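Local coordinates for protein putative HTH-type transcriptional regulator PF0864 (Pyrococcus furiosus, PDB 2IA0) that probably binds specific DNA sequences and regulates transcription, as expected of a winged helix-turn-helix regulator of the AsnC family, at residues L79-V84 and Q151-T156; R95-I100 and D119-L124; I61-I66 and T165-E170. All blocks are in the same frame, centred on the assembly; numbering follows the deposited sequence.

Contact 1 of 3, residues L79-V84 and Q151-T156; sequences LIVLEV and QIFPIT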
loop_
_atom_site.group_PDB
_atom_site.type_symbol
_atom_site.label_atom_id
_atom_site.label_comp_id
_atom_site.label_asym_id
_atom_site.label_seq_id
_atom_site.Cartn_x
_atom_site.Cartn_y
_atom_site.Cartn_z
ATOM N N LEU A 79 -11.899 1.911 -4.472
ATOM C CA LEU A 79 -11.288 3.215 -4.376
ATOM C C LEU A 79 -12.403 4.275 -4.493
ATOM O O LEU A 79 -13.306 4.158 -5.304
ATOM C CB LEU A 79 -10.246 3.362 -5.476
ATOM C CG LEU A 79 -9.743 4.758 -5.817
ATOM C CD1 LEU A 79 -8.711 5.192 -4.752
ATOM C CD2 LEU A 79 -9.137 4.717 -7.209
ATOM N N ILE A 80 -12.345 5.292 -3.645
ATOM C CA ILE A 80 -13.381 6.333 -3.585
ATOM C C ILE A 80 -12.756 7.686 -3.849
ATOM O O ILE A 80 -11.749 8.016 -3.258
ATOM C CB ILE A 80 -14.043 6.343 -2.195
ATOM C CG1 ILE A 80 -14.516 4.921 -1.852
ATOM C CG2 ILE A 80 -15.205 7.369 -2.142
ATOM C CD1 ILE A 80 -15.273 4.828 -0.601
ATOM N N VAL A 81 -13.334 8.455 -4.762
ATOM C CA VAL A 81 -12.851 9.815 -5.011
ATOM C C VAL A 81 -13.946 10.846 -4.771
ATOM O O VAL A 81 -14.964 10.866 -5.452
ATOM C CB VAL A 81 -12.223 9.985 -6.408
ATOM C CG1 VAL A 81 -11.537 11.381 -6.523
ATOM C CG2 VAL A 81 -11.213 8.856 -6.673
ATOM N N LEU A 82 -13.714 11.683 -3.764
ATOM C CA LEU A 82 -14.629 12.729 -3.342
ATOM C C LEU A 82 -14.095 14.079 -3.796
ATOM O O LEU A 82 -12.917 14.359 -3.638
ATOM C CB LEU A 82 -14.717 12.746 -1.805
ATOM C CG LEU A 82 -15.117 11.467 -1.081
ATOM C CD1 LEU A 82 -15.260 11.760 0.390
ATOM C CD2 LEU A 82 -16.410 10.921 -1.645
ATOM N N GLU A 83 -14.962 14.928 -4.324
ATOM C CA GLU A 83 -14.573 16.296 -4.650
ATOM C C GLU A 83 -15.477 17.253 -3.881
ATOM O O GLU A 83 -16.699 17.186 -3.994
ATOM C CB GLU A 83 -14.688 16.543 -6.161
ATOM C CG GLU A 83 -14.338 17.965 -6.609
ATOM C CD GLU A 83 -14.632 18.204 -8.086
ATOM O OE1 GLU A 83 -15.414 17.433 -8.688
ATOM O OE2 GLU A 83 -14.092 19.176 -8.656
ATOM N N VAL A 84 -14.869 18.135 -3.102
ATOM C CA VAL A 84 -15.614 19.120 -2.319
ATOM C C VAL A 84 -16.039 20.290 -3.197
ATOM O O VAL A 84 -15.275 20.736 -4.055
ATOM C CB VAL A 84 -14.823 19.551 -1.060
ATOM C CG1 VAL A 84 -15.526 20.657 -0.344
ATOM C CG2 VAL A 84 -14.694 18.346 -0.106
ATOM N N GLN A 151 -17.000 9.378 -6.844
ATOM C CA GLN A 151 -16.736 8.257 -7.741
ATOM C C GLN A 151 -16.307 7.030 -6.959
ATOM O O GLN A 151 -15.534 7.137 -5.994
ATOM C CB GLN A 151 -15.680 8.607 -8.778
ATOM C CG GLN A 151 -15.983 9.860 -9.565
ATOM C CD GLN A 151 -14.959 10.101 -10.617
ATOM O OE1 GLN A 151 -14.974 9.461 -11.652
ATOM N NE2 GLN A 151 -14.044 11.017 -10.357
ATOM N N ILE A 152 -16.853 5.878 -7.354
ATOM C CA ILE A 152 -16.490 4.607 -6.731
ATOM C C ILE A 152 -15.958 3.629 -7.770
ATOM O O ILE A 152 -16.653 3.304 -8.747
ATOM C CB ILE A 152 -17.634 3.991 -5.862
ATOM C CG1 ILE A 152 -17.943 4.919 -4.681
ATOM C CG2 ILE A 152 -17.218 2.623 -5.303
ATOM C CD1 ILE A 152 -19.377 4.915 -4.318
ATOM N N PHE A 153 -14.702 3.208 -7.552
ATOM C CA PHE A 153 -14.016 2.271 -8.423
ATOM C C PHE A 153 -13.717 1.020 -7.637
ATOM O O PHE A 153 -12.763 0.989 -6.872
ATOM C CB PHE A 153 -12.719 2.873 -8.966
ATOM C CG PHE A 153 -12.911 4.194 -9.629
ATOM C CD1 PHE A 153 -13.483 4.271 -10.910
ATOM C CD2 PHE A 153 -12.552 5.367 -8.977
ATOM C CE1 PHE A 153 -13.690 5.505 -11.528
ATOM C CE2 PHE A 153 -12.755 6.605 -9.583
ATOM C CZ PHE A 153 -13.336 6.672 -10.865
ATOM N N PRO A 154 -14.554 -0.019 -7.806
ATOM C CA PRO A 154 -14.308 -1.372 -7.261
ATOM C C PRO A 154 -12.998 -1.952 -7.819
ATOM O O PRO A 154 -12.728 -1.806 -9.010
ATOM C CB PRO A 154 -15.462 -2.194 -7.799
ATOM C CG PRO A 154 -16.497 -1.204 -8.307
ATOM C CD PRO A 154 -15.800 0.079 -8.590
ATOM N N ILE A 155 -12.183 -2.576 -6.974
ATOM C CA ILE A 155 -10.969 -3.228 -7.447
ATOM C C ILE A 155 -11.353 -4.661 -7.829
ATOM O O ILE A 155 -11.677 -5.484 -6.978
ATOM C CB ILE A 155 -9.804 -3.217 -6.389
ATOM C CG1 ILE A 155 -9.675 -1.852 -5.694
ATOM C CG2 ILE A 155 -8.475 -3.546 -7.038
ATOM C CD1 ILE A 155 -9.479 -0.632 -6.600
ATOM N N THR A 156 -11.352 -4.939 -9.120
ATOM C CA THR A 156 -11.760 -6.245 -9.615
ATOM C C THR A 156 -10.590 -7.238 -9.485
ATOM O O THR A 156 -10.741 -8.343 -8.961
ATOM C CB THR A 156 -12.257 -6.105 -11.063
ATOM O OG1 THR A 156 -13.509 -5.388 -11.060
ATOM C CG2 THR A 156 -12.459 -7.452 -11.715
HETATM O O HOH W 1 -14.851 12.598 -7.820
#
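The Phe-153 ring takes Val-81 at its edge, where the CG2 methyl lies in the ring plane 4.0 Å from Phe-153 CE2. Leu-79 comes to the same ring obliquely, with its CD2 methyl 3.9 Å from Phe-153 CD2. With CG of Phe-153 beside the backbone N (chi1 -54°), the ring tips back toward Gln-151, and its CE2 edge comes to Val-81 diagonally across the strands. Val-81 of this chain also packs on Phe-153 of the second subunit. The other flat group, the amide of Gln-151, hydrogen-bonds through OE1 to NE2 of Gln-151 of the second subunit. Its own NE2 gives a bond to a water, and that water donates to Val-81 O. The backbones of 79-84 and 151-154 run antiparallel. Leu-79 and Phe-153 form a hydrogen-bonded pair. Phe-153 N meets Leu-79 O at 2.8 Å, nearly straight and in the plane of that carbonyl. Leu-79 N meets Phe-153 O at 2.7 Å from above the Phe-153 carbonyl plane. Val-81 and Gln-151 form the next hydrogen-bonded pair. Between them Ile-80 faces Ile-152 as a non-hydrogen-bonded pair on the other face, with CG1 atoms 4.4 Å apart. Leu-79, Val-81, Gln-151 and Phe-153 share the face turned to the second subunit, as in the dimeric alpha+beta barrel.

Contact 2 of 3, residues R95-I100 and D119-L124; sequences RYISYI and DKIIAL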
loop_
_atom_site.group_PDB
_atom_site.type_symbol
_atom_site.label_atom_id
_atom_site.label_comp_id
_atom_site.label_asym_id
_atom_site.label_seq_id
_atom_site.Cartn_x
_atom_site.Cartn_y
_atom_site.Cartn_z
ATOM N N ARG A 95 -9.618 23.154 6.045
ATOM C CA ARG A 95 -10.087 22.627 7.337
ATOM C C ARG A 95 -11.207 21.599 7.230
ATOM O O ARG A 95 -11.316 20.706 8.084
ATOM C CB ARG A 95 -10.535 23.761 8.258
ATOM C CG ARG A 95 -9.461 24.311 9.160
ATOM C CD ARG A 95 -10.027 25.484 9.938
ATOM N NE ARG A 95 -9.368 26.688 9.492
ATOM C CZ ARG A 95 -9.914 27.880 9.339
ATOM N NH1 ARG A 95 -11.193 28.101 9.583
ATOM N NH2 ARG A 95 -9.139 28.863 8.916
ATOM N N TYR A 96 -12.040 21.758 6.206
ATOM C CA TYR A 96 -13.159 20.870 5.918
ATOM C C TYR A 96 -12.681 19.509 5.430
ATOM O O TYR A 96 -13.144 18.486 5.901
ATOM C CB TYR A 96 -14.107 21.497 4.887
ATOM C CG TYR A 96 -15.399 20.724 4.749
ATOM C CD1 TYR A 96 -16.243 20.561 5.848
ATOM C CD2 TYR A 96 -15.778 20.145 3.528
ATOM C CE1 TYR A 96 -17.423 19.850 5.748
ATOM C CE2 TYR A 96 -16.987 19.421 3.414
ATOM C CZ TYR A 96 -17.789 19.285 4.533
ATOM O OH TYR A 96 -18.953 18.588 4.476
ATOM N N ILE A 97 -11.726 19.516 4.507
ATOM C CA ILE A 97 -11.060 18.306 4.076
ATOM C C ILE A 97 -10.360 17.553 5.214
ATOM O O ILE A 97 -10.438 16.311 5.248
ATOM C CB ILE A 97 -10.093 18.601 2.893
ATOM C CG1 ILE A 97 -10.903 18.858 1.625
ATOM C CG2 ILE A 97 -9.093 17.466 2.674
ATOM C CD1 ILE A 97 -10.127 19.567 0.574
ATOM N N SER A 98 -9.667 18.284 6.116
ATOM C CA SER A 98 -9.080 17.677 7.340
ATOM C C SER A 98 -10.122 16.950 8.171
ATOM O O SER A 98 -9.891 15.832 8.610
ATOM C CB SER A 98 -8.370 18.706 8.227
ATOM O OG SER A 98 -7.185 19.199 7.612
ATOM N N TYR A 99 -11.279 17.586 8.358
ATOM C CA TYR A 99 -12.408 16.993 9.076
ATOM C C TYR A 99 -12.913 15.704 8.427
ATOM O O TYR A 99 -13.136 14.711 9.106
ATOM C CB TYR A 99 -13.540 18.025 9.194
ATOM C CG TYR A 99 -14.882 17.476 9.594
ATOM C CD1 TYR A 99 -15.039 16.754 10.771
ATOM C CD2 TYR A 99 -16.008 17.699 8.806
ATOM C CE1 TYR A 99 -16.282 16.250 11.156
ATOM C CE2 TYR A 99 -17.268 17.193 9.179
ATOM C CZ TYR A 99 -17.393 16.471 10.359
ATOM O OH TYR A 99 -18.632 15.973 10.759
ATOM N N ILE A 100 -13.128 15.724 7.118
ATOM C CA ILE A 100 -13.568 14.532 6.422
ATOM C C ILE A 100 -12.475 13.454 6.411
ATOM O O ILE A 100 -12.774 12.288 6.613
ATOM C CB ILE A 100 -14.032 14.845 4.996
ATOM C CG1 ILE A 100 -15.139 15.905 5.022
ATOM C CG2 ILE A 100 -14.529 13.568 4.312
ATOM C CD1 ILE A 100 -15.251 16.621 3.719
ATOM N N ASP A 119 -9.006 20.130 -3.241
ATOM C CA ASP A 119 -10.443 19.825 -3.129
ATOM C C ASP A 119 -10.917 18.370 -3.099
ATOM O O ASP A 119 -12.113 18.143 -2.883
ATOM C CB ASP A 119 -11.300 20.643 -4.137
ATOM C CG ASP A 119 -10.754 20.619 -5.600
ATOM O OD1 ASP A 119 -11.131 21.540 -6.361
ATOM O OD2 ASP A 119 -9.969 19.726 -6.009
ATOM N N LYS A 120 -10.004 17.400 -3.284
ATOM C CA LYS A 120 -10.381 15.954 -3.337
ATOM C C LYS A 120 -9.843 15.047 -2.222
ATOM O O LYS A 120 -8.755 15.257 -1.696
ATOM C CB LYS A 120 -10.011 15.341 -4.691
ATOM C CG LYS A 120 -10.476 16.151 -5.861
ATOM C CD LYS A 120 -10.446 15.372 -7.159
ATOM C CE LYS A 120 -10.580 16.347 -8.321
ATOM N NZ LYS A 120 -9.722 17.526 -7.992
ATOM N N ILE A 121 -10.618 14.022 -1.881
ATOM C CA ILE A 121 -10.182 13.002 -0.922
ATOM C C ILE A 121 -10.259 11.679 -1.629
ATOM O O ILE A 121 -11.250 11.376 -2.278
ATOM C CB ILE A 121 -11.037 12.932 0.355
ATOM C CG1 ILE A 121 -11.012 14.257 1.097
ATOM C CG2 ILE A 121 -10.558 11.828 1.311
ATOM C CD1 ILE A 121 -12.392 14.881 1.181
ATOM N N ILE A 122 -9.176 10.919 -1.501
ATOM C CA ILE A 122 -9.015 9.600 -2.072
ATOM C C ILE A 122 -8.995 8.617 -0.903
ATOM O O ILE A 122 -8.250 8.815 0.046
ATOM C CB ILE A 122 -7.672 9.578 -2.833
ATOM C CG1 ILE A 122 -7.735 10.548 -4.021
ATOM C CG2 ILE A 122 -7.291 8.185 -3.254
ATOM C CD1 ILE A 122 -6.408 10.836 -4.605
ATOM N N ALA A 123 -9.838 7.594 -0.954
ATOM C CA ALA A 123 -9.866 6.553 0.077
ATOM C C ALA A 123 -9.878 5.144 -0.497
ATOM O O ALA A 123 -10.471 4.897 -1.532
ATOM C CB ALA A 123 -11.049 6.729 1.030
ATOM N N LEU A 124 -9.228 4.221 0.200
ATOM C CA LEU A 124 -9.291 2.830 -0.150
ATOM C C LEU A 124 -10.042 2.092 0.957
ATOM O O LEU A 124 -9.672 2.134 2.131
ATOM C CB LEU A 124 -7.890 2.271 -0.389
ATOM C CG LEU A 124 -7.881 0.992 -1.221
ATOM C CD1 LEU A 124 -7.960 1.281 -2.750
ATOM C CD2 LEU A 124 -6.647 0.154 -0.884
#
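Ile-121 reaches from strand 120-124 toward helix 95-100 and touches two isoleucines one helical turn apart. Its CB starts the side chain toward the helix. CG1 comes next, 4.1 Å from Ile-97 CG2. The tip, CD1, goes on to Ile-100 and lies 4.0 Å from its CG2 and 4.2 Å from its CB. A chi2 of 117°, away from the usual staggered values, carries CD1 to this place. The two helix residues are met in different ways. Ile-97 and Ile-121 lie alongside, pointing opposite ways, while Ile-100 stands roughly perpendicular to Ile-121. The CG2 methyls of Ile-97 and Ile-100 are both turned to Ile-121. The other branch of Ile-97 goes to the start of the strand, where its CD1 packs on the backbone of Asp-119, 3.7 Å from CA. Asp-119 leaves the backbone away from the helix, and its OD2 forms a salt bridge with Lys-120 NZ at 3.0 Å, met on the syn side but out of the carboxylate plane. Between helix and strand the side-chain contacts are isoleucine on isoleucine, plus the Ile-97 methyl on the Asp-119 backbone. Val-113 of strand 110-116 adds to the packing round Ile-121, and Ile-144 to that round Ile-100. The helix axis lies 9.5 Å from the strand axis and runs nearly parallel to it, at 17°. This is a helix packed on one face of an antiparallel sheet, the ferredoxin-like alpha+beta arrangement of the dimeric alpha+beta barrel domain.

Contact 3 of 3, residues I61-I66 and T165-E170; sequences IERYTI and TGFLAE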
loop_
_atom_site.group_PDB
_atom_site.type_symbol
_atom_site.label_atom_id
_atom_site.label_comp_id
_atom_site.label_asym_id
_atom_site.label_seq_id
_atom_site.Cartn_x
_atom_site.Cartn_y
_atom_site.Cartn_z
ATOM N N ILE A 61 16.101 1.649 5.509
ATOM C CA ILE A 61 15.189 0.625 6.010
ATOM C C ILE A 61 14.373 1.333 7.072
ATOM O O ILE A 61 14.866 1.611 8.170
ATOM C CB ILE A 61 15.904 -0.666 6.536
ATOM C CG1 ILE A 61 16.673 -1.373 5.404
ATOM C CG2 ILE A 61 14.914 -1.633 7.079
ATOM C CD1 ILE A 61 17.829 -2.246 5.903
ATOM N N GLU A 62 13.141 1.702 6.724
ATOM C CA GLU A 62 12.298 2.426 7.665
ATOM C C GLU A 62 11.723 1.520 8.748
ATOM O O GLU A 62 11.636 1.928 9.917
ATOM C CB GLU A 62 11.160 3.176 6.970
ATOM C CG GLU A 62 10.335 3.988 7.969
ATOM C CD GLU A 62 8.988 4.369 7.430
ATOM O OE1 GLU A 62 8.949 5.332 6.615
ATOM O OE2 GLU A 62 7.972 3.704 7.830
ATOM N N ARG A 63 11.347 0.294 8.387
ATOM C CA ARG A 63 10.571 -0.524 9.316
ATOM C C ARG A 63 10.463 -1.931 8.778
ATOM O O ARG A 63 10.482 -2.109 7.583
ATOM C CB ARG A 63 9.161 0.080 9.473
ATOM C CG ARG A 63 8.290 -0.530 10.565
ATOM C CD ARG A 63 7.352 0.528 11.156
ATOM N NE ARG A 63 6.229 0.777 10.264
ATOM C CZ ARG A 63 5.270 -0.118 10.043
ATOM N NH1 ARG A 63 5.309 -1.298 10.658
ATOM N NH2 ARG A 63 4.280 0.158 9.215
ATOM N N TYR A 64 10.365 -2.911 9.675
ATOM C CA TYR A 64 10.108 -4.299 9.363
ATOM C C TYR A 64 8.651 -4.576 9.679
ATOM O O TYR A 64 8.161 -4.193 10.745
ATOM C CB TYR A 64 10.993 -5.205 10.245
ATOM C CG TYR A 64 12.480 -5.164 9.888
ATOM C CD1 TYR A 64 13.074 -6.210 9.186
ATOM C CD2 TYR A 64 13.278 -4.054 10.237
ATOM C CE1 TYR A 64 14.476 -6.163 8.836
ATOM C CE2 TYR A 64 14.646 -3.988 9.909
ATOM C CZ TYR A 64 15.231 -5.028 9.204
ATOM O OH TYR A 64 16.567 -4.946 8.896
ATOM N N THR A 65 7.949 -5.259 8.771
ATOM C CA THR A 65 6.546 -5.563 9.008
ATOM C C THR A 65 6.127 -6.951 8.444
ATOM O O THR A 65 6.934 -7.674 7.836
ATOM C CB THR A 65 5.636 -4.368 8.522
ATOM O OG1 THR A 65 4.269 -4.581 8.913
ATOM C CG2 THR A 65 5.721 -4.188 7.030
ATOM N N ILE A 66 4.889 -7.341 8.700
ATOM C CA ILE A 66 4.332 -8.548 8.104
ATOM C C ILE A 66 3.166 -8.218 7.165
ATOM O O ILE A 66 2.580 -7.133 7.212
ATOM C CB ILE A 66 3.877 -9.586 9.162
ATOM C CG1 ILE A 66 2.826 -8.959 10.079
ATOM C CG2 ILE A 66 5.098 -10.183 9.920
ATOM C CD1 ILE A 66 1.865 -9.960 10.663
ATOM N N THR A 165 -2.997 -5.106 0.118
ATOM C CA THR A 165 -4.142 -5.319 1.006
ATOM C C THR A 165 -3.834 -6.211 2.234
ATOM O O THR A 165 -4.427 -6.026 3.299
ATOM C CB THR A 165 -5.431 -5.730 0.226
ATOM O OG1 THR A 165 -6.466 -6.142 1.142
ATOM C CG2 THR A 165 -5.120 -6.830 -0.778
ATOM N N GLY A 166 -2.883 -7.132 2.092
ATOM C CA GLY A 166 -2.278 -7.798 3.238
ATOM C C GLY A 166 -1.416 -6.875 4.093
ATOM O O GLY A 166 -1.336 -7.026 5.304
ATOM N N PHE A 167 -0.744 -5.926 3.469
ATOM C CA PHE A 167 -0.013 -4.919 4.225
ATOM C C PHE A 167 -0.922 -3.946 5.043
ATOM O O PHE A 167 -0.658 -3.684 6.219
ATOM C CB PHE A 167 0.953 -4.158 3.298
ATOM C CG PHE A 167 1.649 -3.016 3.972
ATOM C CD1 PHE A 167 2.593 -3.255 4.980
ATOM C CD2 PHE A 167 1.333 -1.693 3.631
ATOM C CE1 PHE A 167 3.223 -2.183 5.640
ATOM C CE2 PHE A 167 1.950 -0.628 4.267
ATOM C CZ PHE A 167 2.902 -0.873 5.282
ATOM N N LEU A 168 -1.979 -3.421 4.413
ATOM C CA LEU A 168 -2.849 -2.410 5.016
ATOM C C LEU A 168 -3.953 -3.007 5.894
ATOM O O LEU A 168 -4.572 -2.281 6.694
ATOM C CB LEU A 168 -3.490 -1.528 3.916
ATOM C CG LEU A 168 -2.580 -0.655 3.055
ATOM C CD1 LEU A 168 -3.344 0.034 1.919
ATOM C CD2 LEU A 168 -1.830 0.365 3.894
ATOM N N ALA A 169 -4.219 -4.301 5.725
ATOM C CA ALA A 169 -5.260 -5.005 6.486
ATOM C C ALA A 169 -5.086 -4.737 7.963
ATOM O O ALA A 169 -3.991 -4.892 8.514
ATOM C CB ALA A 169 -5.203 -6.520 6.224
ATOM N N GLU A 170 -6.156 -4.309 8.607
ATOM C CA GLU A 170 -6.080 -4.055 10.028
ATOM C C GLU A 170 -6.580 -5.263 10.804
ATOM O O GLU A 170 -7.441 -6.003 10.333
ATOM C CB GLU A 170 -6.822 -2.771 10.396
ATOM C CG GLU A 170 -6.095 -1.940 11.452
HETATM O O HOH W 2 1.545 -4.109 7.931
#
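Van der Waals contact joins Thr-65 and Phe-167. The CG2 methyl of Thr-65 comes to the edge of the Phe-167 ring, near its plane, 3.5 Å from CE1 and 3.9 Å from CD1. Thr-65 comes in roughly square to the Phe-167 side chain. The ring extends to the strand because CG of Phe-167 is anti to its backbone N, chi1 175°. Arg-63 adds a looser touch. Its NH2 stands oblique to the ring, 4.3 Å from Phe-167 CZ. The charge of Arg-63 is met by the second subunit, where NH2 forms a salt bridge with Asp-163 and NH1 bonds to Lys-27 O.

Water supplies the polar link. One molecule donates to Thr-65 OG1 at 2.9 Å and to Phe-167 O at 2.8 Å, so it ties the strand side chain to the helix backbone. Thr-65 OG1 also bonds to Lys-27 O of the second subunit. It therefore has both a water and a protein partner, and these bonds would hold the rotation that turns CG2 to the ring.

Residues 63-66 pair with an antiparallel strand of the second subunit, so the sheet runs on across the interface. Ile-67 of that subunit packs on Arg-63 and on Phe-167. The short helix 164-168 is linked to the same strand, 61-68, by a backbone bond between Gly-166 and Leu-68. Toward its start the strand meets helices 17-26 and 45-57 through Ile-61.

In the fold
Contacts 1 and 2 belong to one antiparallel sheet. Strands 76-84 and 120-127 are neighbours in it, joined by backbone bonds such as Val-84 N to Asp-119 O. Contact 1 is strand pairing, partly buried, and relies on backbone hydrogen bonds. Contact 2 is buried and apolar, with a helix laid on the sheet. Contact 3 stands apart, its centre about 23 Å from that of contact 1 and about 24 Å from that of contact 2. It is also buried, but combines ring packing with a water bridge and charges that pair across the dimer. It joins the strand leading from the helix-turn-helix region to the C-terminal helix. All three touch the second subunit.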